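Local coordinates for protein MccF (Escherichia coli, PDB 4IIY) that is the microcin C7 self-immunity protein, a member of the peptidase S66 family that probably works as a hydrolase with a charge-relay active site, at residues 198-203 / 358-363; 327-332 / 353-358. The protein carries 1 engineered substitution. One frame throughout, in Å; residues are numbered along the deposited sequence.

Followed from the N terminus, the chain first lays down 198-203, makes a long excursion, and returns only near its C-terminal end, where 358-363 pairs with it: contact 1 closes a loop with 154 residues between its segments. Contact 2 is nested inside that loop and closes a much shorter one, 20 residues from 327-332 to 353-358. The segments 353-358 and 358-363 share K358, in the turn between strands 350-354 and 359-362, which are neighbours in the same mixed sheet. Contact 1 adds the outermost strand 198-199; contact 2 brings strand 330-334 against the end of 350-354, although other strands separate them in the sheet. I360 packs on both L331 and I353, so the two contacts meet directly.

Contact 1 (198-203 / 358-363)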
loop_
_atom_site.group_PDB
_atom_site.type_symbol
_atom_site.label_atom_id
_atom_site.label_comp_id
_atom_site.label_asym_id
_atom_site.label_seq_id
_atom_site.Cartn_x
_atom_site.Cartn_y
_atom_site.Cartn_z
ATOM N N TYR B 198 0.693 -17.765 -29.202
ATOM C CA TYR B 198 0.094 -16.515 -29.635
ATOM C C TYR B 198 1.070 -15.371 -29.375
ATOM O O TYR B 198 1.456 -15.139 -28.228
ATOM C CB TYR B 198 -1.221 -16.226 -28.902
ATOM C CG TYR B 198 -1.665 -14.832 -29.235
ATOM C CD1 TYR B 198 -2.280 -14.564 -30.450
ATOM C CD2 TYR B 198 -1.369 -13.764 -28.397
ATOM C CE1 TYR B 198 -2.635 -13.270 -30.805
ATOM C CE2 TYR B 198 -1.720 -12.472 -28.744
ATOM C CZ TYR B 198 -2.355 -12.232 -29.943
ATOM O OH TYR B 198 -2.695 -10.942 -30.280
ATOM N N THR B 199 1.453 -14.640 -30.421
ATOM C CA THR B 199 2.374 -13.520 -30.286
ATOM C C THR B 199 1.610 -12.198 -30.333
ATOM O O THR B 199 0.871 -11.924 -31.284
ATOM C CB THR B 199 3.464 -13.562 -31.379
ATOM O OG1 THR B 199 4.150 -14.822 -31.305
ATOM C CG2 THR B 199 4.464 -12.424 -31.195
ATOM N N TYR B 200 1.777 -11.381 -29.297
ATOM C CA TYR B 200 1.049 -10.122 -29.202
ATOM C C TYR B 200 1.405 -9.138 -30.310
ATOM O O TYR B 200 2.569 -9.012 -30.700
ATOM C CB TYR B 200 1.294 -9.460 -27.845
ATOM C CG TYR B 200 0.459 -10.053 -26.740
ATOM C CD1 TYR B 200 -0.851 -9.625 -26.526
ATOM C CD2 TYR B 200 0.971 -11.040 -25.911
ATOM C CE1 TYR B 200 -1.627 -10.164 -25.527
ATOM C CE2 TYR B 200 0.197 -11.588 -24.902
ATOM C CZ TYR B 200 -1.094 -11.145 -24.719
ATOM O OH TYR B 200 -1.858 -11.703 -23.720
ATOM N N THR B 201 0.385 -8.432 -30.790
ATOM C CA THR B 201 0.577 -7.251 -31.610
ATOM C C THR B 201 1.025 -6.103 -30.715
ATOM O O THR B 201 0.813 -6.127 -29.496
ATOM C CB THR B 201 -0.735 -6.854 -32.299
ATOM O OG1 THR B 201 -1.761 -6.694 -31.309
ATOM C CG2 THR B 201 -1.162 -7.930 -33.274
ATOM N N LEU B 202 1.658 -5.110 -31.322
ATOM C CA LEU B 202 2.125 -3.928 -30.615
ATOM C C LEU B 202 1.271 -2.751 -31.057
ATOM O O LEU B 202 1.302 -2.379 -32.228
ATOM C CB LEU B 202 3.583 -3.653 -30.982
ATOM C CG LEU B 202 4.225 -2.440 -30.305
ATOM C CD1 LEU B 202 4.437 -2.706 -28.823
ATOM C CD2 LEU B 202 5.550 -2.081 -30.985
ATOM N N PRO B 203 0.484 -2.165 -30.136
ATOM C CA PRO B 203 -0.293 -0.990 -30.554
ATOM C C PRO B 203 0.601 0.091 -31.157
ATOM O O PRO B 203 1.672 0.388 -30.636
ATOM C CB PRO B 203 -0.925 -0.508 -29.246
ATOM C CG PRO B 203 -1.048 -1.760 -28.434
ATOM C CD PRO B 203 0.188 -2.552 -28.748
ATOM N N LYS B 358 12.257 -8.692 -29.825
ATOM C CA LYS B 358 11.340 -7.686 -29.273
ATOM C C LYS B 358 9.880 -8.098 -29.399
ATOM O O LYS B 358 9.066 -7.358 -29.950
ATOM C CB LYS B 358 11.542 -6.318 -29.932
ATOM C CG LYS B 358 12.987 -5.896 -30.119
ATOM C CD LYS B 358 13.757 -5.828 -28.833
ATOM C CE LYS B 358 15.175 -5.332 -29.096
ATOM N NZ LYS B 358 16.126 -5.736 -28.021
ATOM N N ASN B 359 9.544 -9.276 -28.886
ATOM C CA ASN B 359 8.152 -9.701 -28.875
ATOM C C ASN B 359 7.824 -10.528 -27.639
ATOM O O ASN B 359 8.713 -10.909 -26.870
ATOM C CB ASN B 359 7.752 -10.406 -30.187
ATOM C CG ASN B 359 8.525 -11.701 -30.435
ATOM O OD1 ASN B 359 8.815 -12.461 -29.514
ATOM N ND2 ASN B 359 8.852 -11.959 -31.708
ATOM N N ILE B 360 6.536 -10.774 -27.447
ATOM C CA ILE B 360 6.059 -11.488 -26.274
ATOM C C ILE B 360 4.898 -12.372 -26.696
ATOM O O ILE B 360 4.019 -11.941 -27.451
ATOM C CB ILE B 360 5.697 -10.517 -25.106
ATOM C CG1 ILE B 360 5.098 -11.281 -23.917
ATOM C CG2 ILE B 360 4.779 -9.384 -25.558
ATOM C CD1 ILE B 360 4.859 -10.409 -22.684
ATOM N N SER B 361 4.910 -13.616 -26.232
ATOM C CA SER B 361 3.950 -14.616 -26.665
ATOM C C SER B 361 3.384 -15.406 -25.492
ATOM O O SER B 361 4.072 -15.614 -24.489
ATOM C CB SER B 361 4.608 -15.610 -27.630
ATOM O OG SER B 361 5.214 -14.954 -28.736
ATOM N N ILE B 362 2.147 -15.869 -25.645
ATOM C CA ILE B 362 1.562 -16.852 -24.739
ATOM C C ILE B 362 1.902 -18.241 -25.281
ATOM O O ILE B 362 1.675 -18.522 -26.465
ATOM C CB ILE B 362 0.033 -16.709 -24.654
ATOM C CG1 ILE B 362 -0.387 -15.258 -24.374
ATOM C CG2 ILE B 362 -0.534 -17.660 -23.615
ATOM C CD1 ILE B 362 -1.859 -14.996 -24.645
ATOM N N THR B 363 2.465 -19.106 -24.439
ATOM C CA THR B 363 2.922 -20.410 -24.920
ATOM C C THR B 363 2.199 -21.595 -24.286
ATOM O O THR B 363 2.481 -22.749 -24.626
ATOM C CB THR B 363 4.440 -20.589 -24.733
ATOM O OG1 THR B 363 4.755 -20.573 -23.336
ATOM C CG2 THR B 363 5.203 -19.481 -25.447
HETATM O O HOH W 1 4.968 -9.002 -29.238
#
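Y198 and T199 pair antiparallel with I362 and S361, making 198-199 an outermost strand, within this chain, of the large mixed sheet. Y198 and I362 form the hydrogen-bonded pair: Y198 N donates to I362 O at 3.0 Å, and I362 N to Y198 O at 2.8 Å. T199 and S361 are the non-hydrogen-bonded pair, and on their face the hydroxyls T199 OG1 and S361 OG sit 2.8 Å apart. Past the strand end, Y200 N still reaches I360 O at 3.0 Å, and then the chains part: water 1 fills in, donating to Y200 O and accepting from I360 N. The Y200 ring and I362 carry much of the apolar packing. With CG beside its backbone N (chi1 -80°), the ring lies with its edge to I360 O, while Y200 CE2 meets I362 CG1 at 3.8 Å and Y198 CE2 sits over one ring face, offset toward the rim. Its hydroxyl bonds to T344 O. A serine here would probably leave T344 O without this donor and open a gap beside I362 and Y198. On the face of Y198 and I362, helix 178-191 packs through I189 onto Y198, Y200 and I362; P346 of strand 345-347 touches Y200 and I362, and F334 meets the Y200 ring edge-to-face. Along its other edge, strand 359-362 pairs with 350-354.

Contact 2 (327-332 / 353-358); sequences QIPVLD and IDFDNK
P329 lies over the F355 ring, and this is where the two segments are pressed together. P329 CB stands 3.8 Å from the F355 ring centroid, 23° off the normal, a CH-pi contact, and comes within 3.5 Å of CZ. The opposite face of the ring is taken by I353 CG2 from its own segment, so the phenyl is sandwiched between two aliphatic groups. It gets there with CG anti to the carbonyl carbon (chi1 -71°), which also sets its CE1 edge 3.6 Å from V330 O. Further along, packing is looser: L331 CD1 and I353 CG2 are 4.4 Å apart, with F231 and I360 touching both residues. Beyond F355 the chain turns through the exposed residues D356, N357 and K358, and this turn is tied by its own bonds: D354 OD1 accepts from N357 N at 2.9 Å in an Asx motif, and K358 NZ donates to F355 O at 2.8 Å. K358 and N359 then face D354 as a G1 bulge, leading into strand 359-362. No hydrogen bond joins the two segments. Strand 330-334 spends its backbone bonds on strands 297-301 and 230-232, so what meets across this contact is essentially apolar surface, while D354 and K358 bond to the turn's own backbone and D356 OD1 reaches G235 N.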
loop_
_atom_site.group_PDB
_atom_site.type_symbol
_atom_site.label_atom_id
_atom_site.label_comp_id
_atom_site.label_asym_id
_atom_site.label_seq_id
_atom_site.Cartn_x
_atom_site.Cartn_y
_atom_site.Cartn_z
ATOM N N GLN B 327 20.885 -8.800 -12.223
ATOM C CA GLN B 327 20.574 -8.703 -13.640
ATOM C C GLN B 327 19.328 -9.515 -13.953
ATOM O O GLN B 327 19.347 -10.742 -13.894
ATOM C CB GLN B 327 21.757 -9.192 -14.483
ATOM C CG GLN B 327 23.051 -8.440 -14.225
ATOM C CD GLN B 327 22.972 -6.988 -14.643
ATOM O OE1 GLN B 327 23.205 -6.085 -13.840
ATOM N NE2 GLN B 327 22.652 -6.754 -15.911
ATOM N N ILE B 328 18.237 -8.818 -14.253
ATOM C CA ILE B 328 16.985 -9.448 -14.643
ATOM C C ILE B 328 16.523 -8.732 -15.898
ATOM O O ILE B 328 16.444 -7.502 -15.919
ATOM C CB ILE B 328 15.894 -9.293 -13.562
ATOM C CG1 ILE B 328 16.371 -9.875 -12.228
ATOM C CG2 ILE B 328 14.599 -9.950 -14.010
ATOM C CD1 ILE B 328 15.327 -9.816 -11.126
ATOM N N PRO B 329 16.227 -9.483 -16.963
ATOM C CA PRO B 329 15.746 -8.778 -18.156
ATOM C C PRO B 329 14.340 -8.212 -17.941
ATOM O O PRO B 329 13.511 -8.816 -17.243
ATOM C CB PRO B 329 15.767 -9.855 -19.243
ATOM C CG PRO B 329 15.719 -11.147 -18.510
ATOM C CD PRO B 329 16.369 -10.933 -17.171
ATOM N N VAL B 330 14.082 -7.056 -18.541
ATOM C CA VAL B 330 12.843 -6.329 -18.302
ATOM C C VAL B 330 12.202 -5.885 -19.612
ATOM O O VAL B 330 12.868 -5.273 -20.457
ATOM C CB VAL B 330 13.093 -5.074 -17.438
ATOM C CG1 VAL B 330 11.809 -4.276 -17.292
ATOM C CG2 VAL B 330 13.642 -5.456 -16.074
ATOM N N LEU B 331 10.916 -6.190 -19.776
ATOM C CA LEU B 331 10.111 -5.622 -20.846
ATOM C C LEU B 331 9.464 -4.391 -20.232
ATOM O O LEU B 331 8.575 -4.516 -19.378
ATOM C CB LEU B 331 9.066 -6.626 -21.325
ATOM C CG LEU B 331 8.251 -6.281 -22.574
ATOM C CD1 LEU B 331 7.279 -7.398 -22.916
ATOM C CD2 LEU B 331 7.503 -4.981 -22.414
ATOM N N ASP B 332 9.946 -3.213 -20.617
ATOM C CA ASP B 332 9.452 -1.969 -20.045
ATOM C C ASP B 332 8.438 -1.309 -20.963
ATOM O O ASP B 332 8.797 -0.790 -22.016
ATOM C CB ASP B 332 10.611 -1.008 -19.799
ATOM C CG ASP B 332 10.172 0.275 -19.117
ATOM O OD1 ASP B 332 9.056 0.307 -18.565
ATOM O OD2 ASP B 332 10.952 1.248 -19.128
ATOM N N ILE B 353 9.112 -14.260 -23.579
ATOM C CA ILE B 353 9.553 -12.953 -24.029
ATOM C C ILE B 353 10.842 -13.137 -24.817
ATOM O O ILE B 353 11.830 -13.655 -24.291
ATOM C CB ILE B 353 9.816 -11.989 -22.855
ATOM C CG1 ILE B 353 8.596 -11.887 -21.933
ATOM C CG2 ILE B 353 10.224 -10.614 -23.388
ATOM C CD1 ILE B 353 8.878 -11.123 -20.651
ATOM N N ASP B 354 10.829 -12.726 -26.081
ATOM C CA ASP B 354 12.031 -12.777 -26.896
ATOM C C ASP B 354 12.637 -11.391 -26.920
ATOM O O ASP B 354 12.148 -10.490 -27.599
ATOM C CB ASP B 354 11.699 -13.256 -28.304
ATOM C CG ASP B 354 12.936 -13.509 -29.140
ATOM O OD1 ASP B 354 13.963 -12.842 -28.922
ATOM O OD2 ASP B 354 12.864 -14.396 -30.024
ATOM N N PHE B 355 13.690 -11.215 -26.139
ATOM C CA PHE B 355 14.342 -9.921 -26.027
ATOM C C PHE B 355 15.123 -9.532 -27.278
ATOM O O PHE B 355 15.310 -8.345 -27.550
ATOM C CB PHE B 355 15.221 -9.886 -24.782
ATOM C CG PHE B 355 14.431 -9.850 -23.512
ATOM C CD1 PHE B 355 14.017 -8.644 -22.978
ATOM C CD2 PHE B 355 14.057 -11.024 -22.878
ATOM C CE1 PHE B 355 13.270 -8.607 -21.817
ATOM C CE2 PHE B 355 13.303 -10.987 -21.722
ATOM C CZ PHE B 355 12.909 -9.778 -21.201
ATOM N N ASP B 356 15.559 -10.528 -28.040
ATOM C CA ASP B 356 16.299 -10.253 -29.269
ATOM C C ASP B 356 15.364 -9.794 -30.383
ATOM O O ASP B 356 15.669 -8.854 -31.112
ATOM C CB ASP B 356 17.083 -11.488 -29.718
ATOM C CG ASP B 356 18.152 -11.908 -28.719
ATOM O OD1 ASP B 356 18.647 -11.048 -27.962
ATOM O OD2 ASP B 356 18.491 -13.107 -28.701
ATOM N N ASN B 357 14.221 -10.455 -30.501
ATOM C CA ASN B 357 13.242 -10.115 -31.536
ATOM C C ASN B 357 12.166 -9.130 -31.081
ATOM O O ASN B 357 11.277 -8.776 -31.852
ATOM C CB ASN B 357 12.619 -11.390 -32.112
ATOM C CG ASN B 357 13.621 -12.205 -32.889
ATOM O OD1 ASN B 357 13.976 -13.326 -32.506
ATOM N ND2 ASN B 357 14.106 -11.635 -33.968
ATOM N N LYS B 358 12.257 -8.692 -29.825
ATOM C CA LYS B 358 11.340 -7.686 -29.273
ATOM C C LYS B 358 9.880 -8.098 -29.399
ATOM O O LYS B 358 9.066 -7.358 -29.950
ATOM C CB LYS B 358 11.542 -6.318 -29.932
ATOM C CG LYS B 358 12.987 -5.896 -30.119
ATOM C CD LYS B 358 13.757 -5.828 -28.833
ATOM C CE LYS B 358 15.175 -5.332 -29.096
ATOM N NZ LYS B 358 16.126 -5.736 -28.021
#